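Side-chain contacts in glutathione transferase (PDB 6ZB6), which probably conjugates glutathione to electrophilic xenobiotics such as herbicides, as a phi class glutathione transferase, and here holds S-(p-nitrobenzyl)glutathione in its pocket: residues 4-9 with 13-18; 17-22 with 29-34; 44-49 with 53-58. One frame throughout, in Å; residues are numbered along the deposited sequence.

Interaction 1: 4-9 with 13-18; sequences VKVFGP and TNVARV. With GTB (S-(p-nitrobenzyl)glutathione), chain G.
V6 meets V15 and V18, and G8 and P9 lie against V15, where strand 4-7 leads into helix 13-24, the first turn-back of the beta-alpha-beta unit that opens the thioredoxin-like N-terminal domain. Helix and strand run nearly antiparallel (163°), with their axes 9.4 Å apart. The apolar part is a set of valines. V6 divides its two methyls between two helical residues one turn apart: CG1 lies 4.0 Å from V15 CG1, and CG2 lies at the same separation from V18 CG1. In both pairs the side chains run past each other in opposite directions, so methyl flank meets methyl flank; V18 also touches I71 and S72 of helix 68-78.

V15 also packs against backbone, without hydrogen bonds. Its CB comes within 3.3 Å of P9 O, and CG1, set opposite the backbone N by chi1 of 171°, approaches that oxygen as well as G8 O. CG2 lies 3.9 Å from G8 CA, close to the side where any residue but glycine carries its CB; lacking one, the backbone at G8 can lie this near V15.

Polar groups occupy the helix flank turned from the strand, toward the bound glutathione conjugate. R17 NH2 gives N14 OD1 a 2.7 Å hydrogen bond, nearly in line with the amide C=O and in the guanidinium plane, while R17 NE and NH1 are held by S68 and N171. N14 ND2 bonds to Y175 OH, so both ends of the amide are engaged and its rotation is fixed beside the ligand. At the helix start, T13 has its OG1 rotated between backbone N and carbonyl carbon (chi1 44°), which leaves the hydroxyl oxygen 3.7 Å from the ligand sulfur SG2.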
loop_
_atom_site.group_PDB
_atom_site.type_symbol
_atom_site.label_atom_id
_atom_site.label_comp_id
_atom_site.label_asym_id
_atom_site.label_seq_id
_atom_site.Cartn_x
_atom_site.Cartn_y
_atom_site.Cartn_z
ATOM N N VAL A 4 -17.879 -0.784 -8.438
ATOM C CA VAL A 4 -17.679 -0.142 -7.149
ATOM C C VAL A 4 -16.947 1.180 -7.345
ATOM O O VAL A 4 -16.300 1.422 -8.368
ATOM C CB VAL A 4 -16.922 -1.076 -6.193
ATOM C CG1 VAL A 4 -17.737 -2.340 -5.966
ATOM C CG2 VAL A 4 -15.515 -1.404 -6.762
ATOM N N LYS A 5 -17.062 2.058 -6.352
ATOM C CA LYS A 5 -16.486 3.391 -6.430
ATOM C C LYS A 5 -15.466 3.569 -5.323
ATOM O O LYS A 5 -15.755 3.282 -4.160
ATOM C CB LYS A 5 -17.547 4.484 -6.297
ATOM C CG LYS A 5 -18.618 4.483 -7.360
ATOM C CD LYS A 5 -19.531 5.681 -7.133
ATOM C CE LYS A 5 -20.594 5.788 -8.200
ATOM N NZ LYS A 5 -21.026 7.201 -8.386
ATOM N N VAL A 6 -14.295 4.078 -5.681
ATOM C CA VAL A 6 -13.271 4.462 -4.717
ATOM C C VAL A 6 -13.149 5.975 -4.752
ATOM O O VAL A 6 -12.993 6.566 -5.829
ATOM C CB VAL A 6 -11.925 3.786 -5.039
ATOM C CG1 VAL A 6 -10.901 4.110 -3.960
ATOM C CG2 VAL A 6 -12.135 2.288 -5.154
ATOM N N PHE A 7 -13.203 6.600 -3.580
ATOM C CA PHE A 7 -13.156 8.054 -3.459
ATOM C C PHE A 7 -11.760 8.479 -3.023
ATOM O O PHE A 7 -11.282 8.059 -1.964
ATOM C CB PHE A 7 -14.200 8.548 -2.457
ATOM C CG PHE A 7 -15.612 8.294 -2.896
ATOM C CD1 PHE A 7 -16.240 7.098 -2.583
ATOM C CD2 PHE A 7 -16.295 9.235 -3.660
ATOM C CE1 PHE A 7 -17.539 6.840 -3.001
ATOM C CE2 PHE A 7 -17.604 8.992 -4.080
ATOM C CZ PHE A 7 -18.221 7.794 -3.753
ATOM N N GLY A 8 -11.112 9.308 -3.844
ATOM C CA GLY A 8 -9.774 9.759 -3.564
ATOM C C GLY A 8 -8.892 9.608 -4.796
ATOM O O GLY A 8 -9.133 8.754 -5.658
ATOM N N PRO A 9 -7.857 10.433 -4.897
ATOM C CA PRO A 9 -6.941 10.337 -6.045
ATOM C C PRO A 9 -6.114 9.061 -6.012
ATOM O O PRO A 9 -5.692 8.599 -4.950
ATOM C CB PRO A 9 -6.056 11.579 -5.897
ATOM C CG PRO A 9 -6.212 12.011 -4.465
ATOM C CD PRO A 9 -7.587 11.614 -4.056
ATOM N N THR A 13 -1.467 6.963 -1.200
ATOM C CA THR A 13 -1.018 5.600 -0.892
ATOM C C THR A 13 -2.178 4.669 -0.564
ATOM O O THR A 13 -2.268 3.552 -1.088
ATOM C CB THR A 13 -0.045 5.614 0.285
ATOM O OG1 THR A 13 -0.542 6.486 1.297
ATOM C CG2 THR A 13 1.340 6.084 -0.170
ATOM N N ASN A 14 -3.067 5.097 0.324
ATOM C CA ASN A 14 -4.083 4.160 0.786
ATOM C C ASN A 14 -5.227 4.015 -0.207
ATOM O O ASN A 14 -5.947 3.010 -0.158
ATOM C CB ASN A 14 -4.560 4.574 2.181
ATOM C CG ASN A 14 -3.446 4.476 3.211
ATOM O OD1 ASN A 14 -2.920 3.392 3.466
ATOM N ND2 ASN A 14 -3.042 5.612 3.765
ATOM N N VAL A 15 -5.389 4.963 -1.132
ATOM C CA VAL A 15 -6.252 4.718 -2.285
ATOM C C VAL A 15 -5.632 3.665 -3.192
ATOM O O VAL A 15 -6.288 2.690 -3.588
ATOM C CB VAL A 15 -6.520 6.026 -3.050
ATOM C CG1 VAL A 15 -7.225 5.724 -4.367
ATOM C CG2 VAL A 15 -7.325 7.004 -2.197
ATOM N N ALA A 16 -4.356 3.870 -3.558
ATOM C CA ALA A 16 -3.646 2.938 -4.422
ATOM C C ALA A 16 -3.704 1.527 -3.871
ATOM O O ALA A 16 -3.804 0.564 -4.638
ATOM C CB ALA A 16 -2.183 3.371 -4.582
ATOM N N ARG A 17 -3.653 1.389 -2.539
ATOM C CA ARG A 17 -3.721 0.065 -1.923
ATOM C C ARG A 17 -4.955 -0.695 -2.404
ATOM O O ARG A 17 -4.862 -1.850 -2.838
ATOM C CB ARG A 17 -3.710 0.202 -0.394
ATOM C CG ARG A 17 -3.781 -1.131 0.349
ATOM C CD ARG A 17 -4.202 -0.978 1.814
ATOM N NE ARG A 17 -3.464 0.078 2.509
ATOM C CZ ARG A 17 -2.186 -0.023 2.877
ATOM N NH1 ARG A 17 -1.508 -1.143 2.644
ATOM N NH2 ARG A 17 -1.582 0.993 3.487
ATOM N N VAL A 18 -6.114 -0.029 -2.377
ATOM C CA VAL A 18 -7.368 -0.627 -2.833
ATOM C C VAL A 18 -7.326 -0.914 -4.332
ATOM O O VAL A 18 -7.749 -1.984 -4.791
ATOM C CB VAL A 18 -8.541 0.306 -2.476
ATOM C CG1 VAL A 18 -9.885 -0.263 -3.002
ATOM C CG2 VAL A 18 -8.579 0.587 -0.961
HETATM N N1 GTB G . -5.876 4.066 8.024
HETATM C CA1 GTB G . -6.414 4.839 6.916
HETATM C C1 GTB G . -6.553 3.929 5.685
HETATM O O11 GTB G . -5.693 3.037 5.450
HETATM O O12 GTB G . -7.527 4.060 4.896
HETATM C CB1 GTB G . -5.446 5.996 6.644
HETATM C CG1 GTB G . -5.981 6.805 5.463
HETATM C CD1 GTB G . -5.207 8.097 5.277
HETATM O OE1 GTB G . -4.298 8.391 5.993
HETATM N N2 GTB G . -5.597 8.970 4.197
HETATM C CA2 GTB G . -4.852 10.202 4.034
HETATM C C2 GTB G . -5.799 11.365 4.288
HETATM O O2 GTB G . -6.908 11.379 3.853
HETATM C CB2 GTB G . -4.285 10.267 2.614
HETATM S SG2 GTB G . -3.047 8.933 2.419
HETATM N N3 GTB G . -5.341 12.468 5.098
HETATM C CA3 GTB G . -6.240 13.579 5.333
HETATM C C3 GTB G . -6.452 13.783 6.831
HETATM O O31 GTB G . -6.862 14.900 7.253
HETATM O O32 GTB G . -6.224 12.845 7.644
HETATM C "C'" GTB G . -1.630 9.304 3.494
HETATM C "C1'" GTB G . -1.038 10.644 3.067
HETATM C "C2'" GTB G . -1.073 11.722 3.938
HETATM C "C3'" GTB G . -0.538 12.944 3.558
HETATM C "C4'" GTB G . 0.040 13.088 2.306
HETATM N N41 GTB G . 0.602 14.374 1.899
HETATM O O41 GTB G . 0.681 15.447 2.805
HETATM O O42 GTB G . 0.986 14.511 0.799
HETATM C "C5'" GTB G . 0.072 12.007 1.433
HETATM C "C6'" GTB G . -0.464 10.784 1.811
#

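Interaction 2: 17-22 with 29-34; sequences RVLVFL and YEVVDM
The Y29 ring carries L22 over one face: L22 CD1 sits 4.1 Å from the ring centroid and 29° off the normal, a CH-pi contact displaced toward the root of the ring, where L22 CD1 is 3.6 Å from Y29 CG. L22 CB extends the same cover along one flank, reaching Y29 CD1 at 3.8 Å. L19 meets the ring obliquely, its CD2 lying 3.8 Å from Y29 CE2, and the two side chains cross at about a right angle. At the edge, in the ring plane, is V31 CG2, two residues along the same strand. L19 CD2 bridges these neighbours, since it also touches V31 CG2 at 4.0 Å.

These residues join the helix to the second strand of the beta-alpha-beta unit 4-7, 13-24, 29-32. Segment 17-22 and strand 29-32 cross at -165°, nearly antiparallel, their axes 10.6 Å apart; 29-32 is a parallel neighbour of 4-7 and an outermost strand of the sheet within this chain. L22 is pressed further against V4 and V6, and I210 of helix 205-214 backs both L19 and Y29. With Y29 CG between its own backbone N and carbonyl carbon, chi1 of 60° sets the ring against L22 and L19, and its hydroxyl extends to a hydrogen bond with E23 OE2 just beyond the segment.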
loop_
_atom_site.group_PDB
_atom_site.type_symbol
_atom_site.label_atom_id
_atom_site.label_comp_id
_atom_site.label_asym_id
_atom_site.label_seq_id
_atom_site.Cartn_x
_atom_site.Cartn_y
_atom_site.Cartn_z
ATOM N N ARG A 17 -3.653 1.389 -2.539
ATOM C CA ARG A 17 -3.721 0.065 -1.923
ATOM C C ARG A 17 -4.955 -0.695 -2.404
ATOM O O ARG A 17 -4.862 -1.850 -2.838
ATOM C CB ARG A 17 -3.710 0.202 -0.394
ATOM C CG ARG A 17 -3.781 -1.131 0.349
ATOM C CD ARG A 17 -4.202 -0.978 1.814
ATOM N NE ARG A 17 -3.464 0.078 2.509
ATOM C CZ ARG A 17 -2.186 -0.023 2.877
ATOM N NH1 ARG A 17 -1.508 -1.143 2.644
ATOM N NH2 ARG A 17 -1.582 0.993 3.487
ATOM N N VAL A 18 -6.114 -0.029 -2.377
ATOM C CA VAL A 18 -7.368 -0.627 -2.833
ATOM C C VAL A 18 -7.326 -0.914 -4.332
ATOM O O VAL A 18 -7.749 -1.984 -4.791
ATOM C CB VAL A 18 -8.541 0.306 -2.476
ATOM C CG1 VAL A 18 -9.885 -0.263 -3.002
ATOM C CG2 VAL A 18 -8.579 0.587 -0.961
ATOM N N LEU A 19 -6.826 0.037 -5.121
ATOM C CA LEU A 19 -6.795 -0.159 -6.567
ATOM C C LEU A 19 -5.968 -1.383 -6.939
ATOM O O LEU A 19 -6.321 -2.115 -7.869
ATOM C CB LEU A 19 -6.262 1.096 -7.262
ATOM C CG LEU A 19 -6.969 2.417 -6.941
ATOM C CD1 LEU A 19 -6.476 3.556 -7.841
ATOM C CD2 LEU A 19 -8.495 2.275 -7.013
ATOM N N VAL A 20 -4.869 -1.628 -6.219
ATOM C CA VAL A 20 -4.076 -2.831 -6.460
ATOM C C VAL A 20 -4.945 -4.079 -6.320
ATOM O O VAL A 20 -4.956 -4.951 -7.196
ATOM C CB VAL A 20 -2.860 -2.878 -5.517
ATOM C CG1 VAL A 20 -2.255 -4.283 -5.525
ATOM C CG2 VAL A 20 -1.790 -1.834 -5.959
ATOM N N PHE A 21 -5.693 -4.188 -5.222
ATOM C CA PHE A 21 -6.458 -5.416 -5.040
ATOM C C PHE A 21 -7.626 -5.504 -6.014
ATOM O O PHE A 21 -7.948 -6.602 -6.485
ATOM C CB PHE A 21 -6.885 -5.541 -3.583
ATOM C CG PHE A 21 -5.714 -5.721 -2.665
ATOM C CD1 PHE A 21 -4.930 -6.864 -2.758
ATOM C CD2 PHE A 21 -5.341 -4.718 -1.775
ATOM C CE1 PHE A 21 -3.824 -7.034 -1.940
ATOM C CE2 PHE A 21 -4.222 -4.880 -0.949
ATOM C CZ PHE A 21 -3.465 -6.033 -1.029
ATOM N N LEU A 22 -8.233 -4.367 -6.376
ATOM C CA LEU A 22 -9.227 -4.386 -7.443
ATOM C C LEU A 22 -8.634 -4.930 -8.733
ATOM O O LEU A 22 -9.270 -5.719 -9.437
ATOM C CB LEU A 22 -9.794 -2.985 -7.665
ATOM C CG LEU A 22 -10.848 -2.517 -6.649
ATOM C CD1 LEU A 22 -11.018 -1.001 -6.705
ATOM C CD2 LEU A 22 -12.190 -3.248 -6.871
ATOM N N TYR A 29 -14.133 -0.817 -11.688
ATOM C CA TYR A 29 -14.233 0.172 -10.625
ATOM C C TYR A 29 -14.125 1.570 -11.206
ATOM O O TYR A 29 -13.634 1.778 -12.321
ATOM C CB TYR A 29 -13.156 -0.026 -9.555
ATOM C CG TYR A 29 -11.737 0.071 -10.092
ATOM C CD1 TYR A 29 -11.125 -1.020 -10.682
ATOM C CD2 TYR A 29 -11.018 1.251 -9.990
ATOM C CE1 TYR A 29 -9.822 -0.935 -11.175
ATOM C CE2 TYR A 29 -9.719 1.348 -10.474
ATOM C CZ TYR A 29 -9.131 0.253 -11.066
ATOM O OH TYR A 29 -7.844 0.339 -11.547
ATOM N N GLU A 30 -14.578 2.526 -10.408
ATOM C CA GLU A 30 -14.540 3.940 -10.734
ATOM C C GLU A 30 -13.719 4.648 -9.666
ATOM O O GLU A 30 -13.952 4.452 -8.471
ATOM C CB GLU A 30 -15.964 4.521 -10.798
ATOM C CG GLU A 30 -15.994 6.035 -10.866
ATOM C CD GLU A 30 -17.398 6.610 -10.898
ATOM O OE1 GLU A 30 -18.383 5.842 -10.771
ATOM O OE2 GLU A 30 -17.509 7.841 -11.070
ATOM N N VAL A 31 -12.751 5.448 -10.090
ATOM C CA VAL A 31 -11.957 6.265 -9.177
ATOM C C VAL A 31 -12.537 7.666 -9.207
ATOM O O VAL A 31 -12.549 8.305 -10.264
ATOM C CB VAL A 31 -10.474 6.290 -9.590
ATOM C CG1 VAL A 31 -9.689 7.157 -8.617
ATOM C CG2 VAL A 31 -9.917 4.884 -9.634
ATOM N N VAL A 32 -13.022 8.148 -8.065
ATOM C CA VAL A 32 -13.614 9.477 -7.965
ATOM C C VAL A 32 -12.548 10.404 -7.393
ATOM O O VAL A 32 -12.177 10.293 -6.220
ATOM C CB VAL A 32 -14.883 9.477 -7.101
ATOM C CG1 VAL A 32 -15.517 10.875 -7.071
ATOM C CG2 VAL A 32 -15.896 8.429 -7.606
ATOM N N ASP A 33 -12.036 11.304 -8.228
ATOM C CA ASP A 33 -10.989 12.221 -7.797
ATOM C C ASP A 33 -11.550 13.247 -6.823
ATOM O O ASP A 33 -12.743 13.563 -6.832
ATOM C CB ASP A 33 -10.364 12.935 -8.999
ATOM C CG ASP A 33 -8.906 13.320 -8.770
ATOM O OD1 ASP A 33 -8.464 13.400 -7.601
ATOM O OD2 ASP A 33 -8.195 13.542 -9.773
ATOM N N MET A 34 -10.673 13.765 -5.972
ATOM C CA MET A 34 -11.066 14.695 -4.926
ATOM C C MET A 34 -10.013 15.779 -4.790
ATOM O O MET A 34 -8.813 15.503 -4.862
ATOM C CB MET A 34 -11.250 13.973 -3.598
ATOM C CG MET A 34 -12.373 12.966 -3.649
ATOM S SD MET A 34 -12.512 12.094 -2.104
ATOM C CE MET A 34 -12.993 13.439 -1.028
#

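Interaction 3: 44-49 with 53-58; sequences PEHLAR and GQIPAF. With GTB (S-(p-nitrobenzyl)glutathione), chain G.
From L47 opposite G53, with CA atoms 5.3 Å apart, to R49 opposite A57, segment 53-58 runs past helix 44-47 and enters strand 57-60 through the cis peptide before P56, the cis-proline loop of the thioredoxin fold. H46 carries the polar link. With CG anti to the backbone N (chi1 -173°), its ring reaches across, and NE2 donates to Q54 O at 2.8 Å. The bond is almost straight (172°) and lies in the imidazole plane, although it meets the carbonyl from above the carbonyl plane. H46 CE1 packs obliquely on A57 CB at 3.7 Å, where R49 CB also rests. L47 CD2 settles 3.5 Å from G53 CA, beside a residue whose phi is positive.

H46 holds Q54 O while, on the other flank of the loop, I55 and Q54 bind GTB. I55 pairs with the cysteinyl unit of GTB through two backbone bonds, I55 N to GTB O2 at 3.0 Å and GTB N2 to I55 O at 2.7 Å. The Q54 side chain, extended beyond CG, reaches the glycyl carboxylate, its NE2 giving a 2.8 Å hydrogen bond to GTB O32.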
loop_
_atom_site.group_PDB
_atom_site.type_symbol
_atom_site.label_atom_id
_atom_site.label_comp_id
_atom_site.label_asym_id
_atom_site.label_seq_id
_atom_site.Cartn_x
_atom_site.Cartn_y
_atom_site.Cartn_z
ATOM N N PRO A 44 -18.998 18.126 4.076
ATOM C CA PRO A 44 -20.091 17.327 4.664
ATOM C C PRO A 44 -20.389 16.082 3.851
ATOM O O PRO A 44 -20.562 14.993 4.416
ATOM C CB PRO A 44 -21.279 18.307 4.678
ATOM C CG PRO A 44 -20.651 19.668 4.714
ATOM C CD PRO A 44 -19.378 19.538 3.888
ATOM N N GLU A 45 -20.398 16.213 2.524
ATOM C CA GLU A 45 -20.640 15.067 1.652
ATOM C C GLU A 45 -19.638 13.940 1.900
ATOM O O GLU A 45 -20.019 12.769 1.990
ATOM C CB GLU A 45 -20.594 15.512 0.193
ATOM C CG GLU A 45 -20.732 14.374 -0.799
ATOM C CD GLU A 45 -20.494 14.822 -2.232
ATOM O OE1 GLU A 45 -20.053 15.977 -2.425
ATOM O OE2 GLU A 45 -20.761 14.023 -3.157
ATOM N N HIS A 46 -18.345 14.263 1.999
ATOM C CA HIS A 46 -17.378 13.182 2.163
ATOM C C HIS A 46 -17.366 12.632 3.584
ATOM O O HIS A 46 -17.110 11.439 3.778
ATOM C CB HIS A 46 -15.959 13.621 1.776
ATOM C CG HIS A 46 -14.983 12.485 1.782
ATOM N ND1 HIS A 46 -15.038 11.460 0.861
ATOM C CD2 HIS A 46 -13.973 12.173 2.632
ATOM C CE1 HIS A 46 -14.088 10.582 1.125
ATOM N NE2 HIS A 46 -13.428 10.988 2.198
ATOM N N LEU A 47 -17.641 13.474 4.582
ATOM C CA LEU A 47 -17.746 12.990 5.955
ATOM C C LEU A 47 -18.846 11.944 6.102
ATOM O O LEU A 47 -18.792 11.108 7.010
ATOM C CB LEU A 47 -17.997 14.163 6.897
ATOM C CG LEU A 47 -16.812 15.122 7.016
ATOM C CD1 LEU A 47 -17.148 16.336 7.878
ATOM C CD2 LEU A 47 -15.631 14.375 7.578
ATOM N N ALA A 48 -19.841 11.967 5.218
ATOM C CA ALA A 48 -20.885 10.951 5.239
ATOM C C ALA A 48 -20.406 9.628 4.659
ATOM O O ALA A 48 -21.070 8.602 4.843
ATOM C CB ALA A 48 -22.110 11.457 4.477
ATOM N N ARG A 49 -19.275 9.637 3.954
ATOM C CA ARG A 49 -18.605 8.443 3.454
ATOM C C ARG A 49 -17.506 7.966 4.397
ATOM O O ARG A 49 -17.398 6.769 4.672
ATOM C CB ARG A 49 -18.011 8.726 2.070
ATOM C CG ARG A 49 -19.047 9.170 1.068
ATOM C CD ARG A 49 -18.456 9.402 -0.315
ATOM N NE ARG A 49 -19.533 9.427 -1.304
ATOM C CZ ARG A 49 -19.823 10.472 -2.074
ATOM N NH1 ARG A 49 -19.100 11.586 -1.990
ATOM N NH2 ARG A 49 -20.829 10.396 -2.937
ATOM N N GLY A 53 -12.924 11.967 7.757
ATOM C CA GLY A 53 -12.494 12.943 6.783
ATOM C C GLY A 53 -11.166 12.561 6.165
ATOM O O GLY A 53 -10.262 13.390 6.079
ATOM N N GLN A 54 -11.040 11.305 5.741
ATOM C CA GLN A 54 -9.843 10.794 5.095
ATOM C C GLN A 54 -10.234 10.045 3.827
ATOM O O GLN A 54 -11.404 9.711 3.607
ATOM C CB GLN A 54 -9.056 9.852 6.020
ATOM C CG GLN A 54 -8.526 10.475 7.307
ATOM C CD GLN A 54 -7.529 9.564 8.008
ATOM O OE1 GLN A 54 -7.820 8.397 8.283
ATOM N NE2 GLN A 54 -6.328 10.083 8.266
ATOM N N ILE A 55 -9.234 9.774 2.992
ATOM C CA ILE A 55 -9.425 8.926 1.820
ATOM C C ILE A 55 -8.560 7.689 2.014
ATOM O O ILE A 55 -7.515 7.764 2.674
ATOM C CB ILE A 55 -9.083 9.666 0.515
ATOM C CG1 ILE A 55 -7.662 10.231 0.569
ATOM C CG2 ILE A 55 -10.093 10.766 0.238
ATOM C CD1 ILE A 55 -7.082 10.486 -0.786
ATOM N N PRO A 56 -8.936 6.534 1.450
ATOM C CA PRO A 56 -10.100 6.334 0.585
ATOM C C PRO A 56 -11.416 6.253 1.340
ATOM O O PRO A 56 -11.417 5.968 2.539
ATOM C CB PRO A 56 -9.818 4.977 -0.059
ATOM C CG PRO A 56 -9.110 4.224 1.028
ATOM C CD PRO A 56 -8.183 5.282 1.648
ATOM N N ALA A 57 -12.513 6.489 0.635
ATOM C CA ALA A 57 -13.792 5.879 0.997
ATOM C C ALA A 57 -14.203 4.971 -0.155
ATOM O O ALA A 57 -13.556 4.937 -1.197
ATOM C CB ALA A 57 -14.859 6.934 1.296
ATOM N N PHE A 58 -15.304 4.251 0.008
ATOM C CA PHE A 58 -15.626 3.207 -0.949
ATOM C C PHE A 58 -17.129 3.004 -0.963
ATOM O O PHE A 58 -17.766 3.039 0.090
ATOM C CB PHE A 58 -14.894 1.913 -0.571
ATOM C CG PHE A 58 -15.304 0.703 -1.363
ATOM C CD1 PHE A 58 -16.347 -0.117 -0.928
ATOM C CD2 PHE A 58 -14.624 0.360 -2.514
ATOM C CE1 PHE A 58 -16.718 -1.236 -1.659
ATOM C CE2 PHE A 58 -14.971 -0.771 -3.243
ATOM C CZ PHE A 58 -16.007 -1.573 -2.816
HETATM N N1 GTB G . -5.876 4.066 8.024
HETATM C CA1 GTB G . -6.414 4.839 6.916
HETATM C C1 GTB G . -6.553 3.929 5.685
HETATM O O11 GTB G . -5.693 3.037 5.450
HETATM O O12 GTB G . -7.527 4.060 4.896
HETATM C CB1 GTB G . -5.446 5.996 6.644
HETATM C CG1 GTB G . -5.981 6.805 5.463
HETATM C CD1 GTB G . -5.207 8.097 5.277
HETATM O OE1 GTB G . -4.298 8.391 5.993
HETATM N N2 GTB G . -5.597 8.970 4.197
HETATM C CA2 GTB G . -4.852 10.202 4.034
HETATM C C2 GTB G . -5.799 11.365 4.288
HETATM O O2 GTB G . -6.908 11.379 3.853
HETATM C CB2 GTB G . -4.285 10.267 2.614
HETATM S SG2 GTB G . -3.047 8.933 2.419
HETATM N N3 GTB G . -5.341 12.468 5.098
HETATM C CA3 GTB G . -6.240 13.579 5.333
HETATM C C3 GTB G . -6.452 13.783 6.831
HETATM O O31 GTB G . -6.862 14.900 7.253
HETATM O O32 GTB G . -6.224 12.845 7.644
HETATM C "C'" GTB G . -1.630 9.304 3.494
HETATM C "C1'" GTB G . -1.038 10.644 3.067
HETATM C "C2'" GTB G . -1.073 11.722 3.938
HETATM C "C3'" GTB G . -0.538 12.944 3.558
HETATM C "C4'" GTB G . 0.040 13.088 2.306
HETATM N N41 GTB G . 0.602 14.374 1.899
HETATM O O41 GTB G . 0.681 15.447 2.805
HETATM O O42 GTB G . 0.986 14.511 0.799
HETATM C "C5'" GTB G . 0.072 12.007 1.433
HETATM C "C6'" GTB G . -0.464 10.784 1.811
#

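How the interactions relate
All three contacts share one sheet. Strand 4-7 lies between 29-32 and 57-60: V6 O meets V32 N at 2.7 Å and G8 N meets V32 O at 2.8 Å, tying interaction 1 to interaction 2, while F7 N to A57 O at 2.9 Å ties it to interaction 3. Helix 13-24 serves interactions 1 and 2 in succession. M34 of interaction 2 packs on interaction 3, its CE lying 3.4 Å from H46 ND1 and its SD touching I55 CG2. Interaction 1 borders GTB beside its sulfur and glutamyl end, interaction 3 along its cysteinyl and glycyl parts; interaction 2 stands back, the L19 side chain about 12 Å from the ligand.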